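Local coordinates for protein N-acetyltransferase (Staphylococcus aureus subsp. aureus, PDB 4M85) that probably transfers an acetyl group from acetyl-coenzyme A to an amine, as many enzymes of the GNAT fold do, at residues Q58-Y63 / C72-S77. Numbering follows the deposited sequence.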
ATOM      1  N   GLN A  58      -0.278   9.695  -6.486  1.00 22.05           N
ATOM      2  CA  GLN A  58      -0.862   9.356  -7.770  1.00 24.15           C
ATOM      3  C   GLN A  58      -1.157   7.866  -7.866  1.00 22.69           C
ATOM      4  O   GLN A  58      -1.753   7.451  -8.827  1.00 19.89           O
ATOM      5  CB  GLN A  58       0.085   9.703  -8.930  1.00 27.09           C
ATOM      6  CG  GLN A  58       0.330  11.180  -9.115  1.00 30.75           C
ATOM      7  CD  GLN A  58       1.136  11.467 -10.373  1.00 35.37           C
ATOM      8  OE1 GLN A  58       2.150  10.818 -10.640  1.00 37.01           O
ATOM      9  NE2 GLN A  58       0.693  12.458 -11.145  1.00 41.06           N
ATOM     10  N   HIS A  59      -0.706   7.061  -6.902  1.00 19.97           N
ATOM     11  CA  HIS A  59      -0.981   5.642  -6.920  1.00 17.45           C
ATOM     12  C   HIS A  59      -2.065   5.292  -5.912  1.00 17.52           C
ATOM     13  O   HIS A  59      -2.312   4.111  -5.682  1.00 16.00           O
ATOM     14  CB  HIS A  59       0.274   4.824  -6.564  1.00 17.72           C
ATOM     15  CG  HIS A  59       1.405   5.001  -7.522  1.00 17.16           C
ATOM     16  ND1 HIS A  59       2.698   4.638  -7.218  1.00 15.92           N
ATOM     17  CD2 HIS A  59       1.441   5.544  -8.762  1.00 17.19           C
ATOM     18  CE1 HIS A  59       3.472   4.902  -8.253  1.00 16.81           C
ATOM     19  NE2 HIS A  59       2.741   5.473  -9.190  1.00 16.85           N
ATOM     20  N   ILE A  60      -2.689   6.306  -5.295  1.00 17.76           N
ATOM     21  CA  ILE A  60      -3.520   6.081  -4.117  1.00 16.92           C
ATOM     22  C   ILE A  60      -4.928   6.636  -4.291  1.00 16.80           C
ATOM     23  O   ILE A  60      -5.099   7.781  -4.723  1.00 15.82           O
ATOM     24  CB  ILE A  60      -2.862   6.678  -2.852  1.00 16.92           C
ATOM     25  CG1 ILE A  60      -1.457   6.061  -2.652  1.00 16.46           C
ATOM     26  CG2 ILE A  60      -3.773   6.466  -1.625  1.00 16.72           C
ATOM     27  CD1 ILE A  60      -0.674   6.567  -1.450  1.00 16.51           C
ATOM     28  N   LEU A  61      -5.925   5.796  -3.956  1.00 17.48           N
ATOM     29  CA  LEU A  61      -7.299   6.242  -3.703  1.00 17.79           C
ATOM     30  C   LEU A  61      -7.562   6.229  -2.198  1.00 18.14           C
ATOM     31  O   LEU A  61      -7.141   5.315  -1.490  1.00 18.87           O
ATOM     32  CB  LEU A  61      -8.359   5.368  -4.394  1.00 18.14           C
ATOM     33  CG  LEU A  61      -8.249   5.145  -5.895  1.00 18.78           C
ATOM     34  CD1 LEU A  61      -9.378   4.228  -6.294  1.00 19.31           C
ATOM     35  CD2 LEU A  61      -8.343   6.448  -6.681  1.00 19.44           C
ATOM     36  N   VAL A  62      -8.257   7.250  -1.712  1.00 17.73           N
ATOM     37  CA  VAL A  62      -8.588   7.337  -0.306  1.00 17.89           C
ATOM     38  C   VAL A  62     -10.096   7.283  -0.149  1.00 18.31           C
ATOM     39  O   VAL A  62     -10.840   7.695  -1.063  1.00 18.36           O
ATOM     40  CB  VAL A  62      -8.028   8.613   0.377  1.00 17.21           C
ATOM     41  CG1 VAL A  62      -6.510   8.672   0.227  1.00 17.85           C
ATOM     42  CG2 VAL A  62      -8.625   9.881  -0.211  1.00 17.82           C
ATOM     43  N   TYR A  63     -10.507   6.762   1.009  1.00 18.21           N
ATOM     44  CA  TYR A  63     -11.884   6.867   1.500  1.00 19.99           C
ATOM     45  C   TYR A  63     -11.942   7.979   2.558  1.00 20.02           C
ATOM     46  O   TYR A  63     -11.409   7.846   3.657  1.00 18.68           O
ATOM     47  CB  TYR A  63     -12.370   5.542   2.080  1.00 20.00           C
ATOM     48  CG  TYR A  63     -13.881   5.432   2.178  1.00 21.85           C
ATOM     49  CD1 TYR A  63     -14.587   6.119   3.167  1.00 23.09           C
ATOM     50  CD2 TYR A  63     -14.611   4.624   1.292  1.00 23.32           C
ATOM     51  CE1 TYR A  63     -15.981   6.017   3.270  1.00 23.84           C
ATOM     52  CE2 TYR A  63     -16.000   4.531   1.376  1.00 24.65           C
ATOM     53  CZ  TYR A  63     -16.682   5.234   2.377  1.00 25.30           C
ATOM     54  OH  TYR A  63     -18.060   5.139   2.503  1.00 25.22           O
ATOM     55  N   CYS A  72      -7.090   3.815   2.766  1.00 16.55           N
ATOM     56  CA  CYS A  72      -6.521   3.991   1.433  1.00 16.07           C
ATOM     57  C   CYS A  72      -6.142   2.696   0.773  1.00 15.07           C
ATOM     58  O   CYS A  72      -6.006   1.670   1.437  1.00 14.60           O
ATOM     59  CB  CYS A  72      -5.315   4.907   1.444  1.00 16.35           C
ATOM     60  SG  CYS A  72      -3.843   4.169   2.149  1.00 20.35           S
ATOM     61  N   ILE A  73      -6.022   2.764  -0.557  1.00 14.64           N
ATOM     62  CA  ILE A  73      -5.609   1.642  -1.377  1.00 14.95           C
ATOM     63  C   ILE A  73      -4.500   2.097  -2.343  1.00 15.15           C
ATOM     64  O   ILE A  73      -4.621   3.140  -2.953  1.00 14.84           O
ATOM     65  CB  ILE A  73      -6.793   0.994  -2.135  1.00 15.12           C
ATOM     66  CG1 ILE A  73      -6.320  -0.265  -2.843  1.00 15.06           C
ATOM     67  CG2 ILE A  73      -7.445   1.961  -3.131  1.00 15.44           C
ATOM     68  CD1 ILE A  73      -7.416  -1.266  -3.145  1.00 16.28           C
ATOM     69  N   ILE A  74      -3.421   1.312  -2.446  1.00 15.15           N
ATOM     70  CA  ILE A  74      -2.189   1.753  -3.160  1.00 15.25           C
ATOM     71  C   ILE A  74      -1.886   0.720  -4.231  1.00 14.72           C
ATOM     72  O   ILE A  74      -1.762  -0.441  -3.925  1.00 13.89           O
ATOM     73  CB  ILE A  74      -0.962   1.843  -2.208  1.00 16.44           C
ATOM     74  CG1 ILE A  74      -1.321   2.648  -0.964  1.00 16.23           C
ATOM     75  CG2 ILE A  74       0.257   2.453  -2.915  1.00 16.39           C
ATOM     76  CD1 ILE A  74      -0.206   2.816   0.057  1.00 17.12           C
ATOM     77  N   SER A  75      -1.788   1.175  -5.484  1.00 16.10           N
ATOM     78  CA  SER A  75      -1.586   0.301  -6.627  1.00 15.92           C
ATOM     79  C   SER A  75      -0.824   1.011  -7.751  1.00 15.88           C
ATOM     80  O   SER A  75      -0.901   2.213  -7.870  1.00 16.10           O
ATOM     81  CB  SER A  75      -2.919  -0.178  -7.154  1.00 15.97           C
ATOM     82  OG  SER A  75      -3.677   0.888  -7.701  1.00 15.81           O
ATOM     83  N   TYR A  76      -0.114   0.230  -8.558  1.00 17.33           N
ATOM     84  CA  TYR A  76       0.757   0.734  -9.647  1.00 18.12           C
ATOM     85  C   TYR A  76       1.210  -0.458 -10.507  1.00 19.18           C
ATOM     86  O   TYR A  76       1.090  -1.622 -10.074  1.00 18.89           O
ATOM     87  CB  TYR A  76       1.973   1.471  -9.064  1.00 17.17           C
ATOM     88  CG  TYR A  76       2.588   0.743  -7.901  1.00 18.21           C
ATOM     89  CD1 TYR A  76       2.339   1.135  -6.597  1.00 18.25           C
ATOM     90  CD2 TYR A  76       3.391  -0.368  -8.098  1.00 18.65           C
ATOM     91  CE1 TYR A  76       2.857   0.440  -5.521  1.00 18.64           C
ATOM     92  CE2 TYR A  76       3.924  -1.057  -7.028  1.00 19.71           C
ATOM     93  CZ  TYR A  76       3.645  -0.656  -5.742  1.00 19.45           C
ATOM     94  OH  TYR A  76       4.193  -1.363  -4.688  1.00 20.65           O
ATOM     95  N   SER A  77       1.751  -0.199 -11.706  1.00 19.30           N
ATOM     96  CA  SER A  77       2.121  -1.311 -12.594  1.00 20.57           C
ATOM     97  C   SER A  77       3.230  -2.141 -12.014  1.00 19.81           C
ATOM     98  O   SER A  77       4.211  -1.607 -11.492  1.00 19.08           O
ATOM     99  CB  SER A  77       2.534  -0.836 -14.012  1.00 22.71           C
ATOM    100  OG  SER A  77       3.510   0.172 -13.920  1.00 24.29           O
TER
HETATM  101  O   HOH W   1      -4.815   2.704  -5.991  1.00 19.68           O
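Ile60 and Ile74 run flank to flank across two antiparallel strands, pointing the same way and meshing where CG1 of Ile60 comes 3.8 Å from CG1 of Ile74. Next to this ridge, the slim Cys72 puts its CB in the notch between two branched neighbours: CG2 of Ile60 reaches it at 3.8 Å, and CG1 of Val62 lies slightly farther off. Beta-branched residues suit these places, being at ease in extended backbone and presenting methyls on two sides. Leu61 and Ile73 form the hydrogen-bonded pair on the reverse face; with CG1 of Ile73 anti to the backbone N (chi1 -174°), its CG2 is left to nestle against CB of Leu61. Reciprocal Leu61–Ile73 backbone bonds and a nearly straight one from Ser75 N to His59 O, 3.0 Å long, fix the register. Where strand 60-65 begins, a water donates to His59 O and Ile73 O and hydrogen-bonds to Ser75 OG, small serine bringing a hydroxyl to it. CB of Tyr76 sits over the centre of the His59 imidazole, a CH-pi contact, while the two rings meet obliquely with planes 48° apart. Such rings pack and hydrogen-bond at once: ND1 of His59 to Arg54 O, Tyr76 OH to Glu117 and Arg54, so each is held at one polar atom. The pairing joins strands 60-65 and 68-77 of a hairpin in the GNAT sheet, between strands 4-7 and 114-121: helix 13-26 packs on the Ile60, Val62, Cys72 and Ile74 face, and Ile73 and Ser75 touch Leu138 of helix 130-140 on the other.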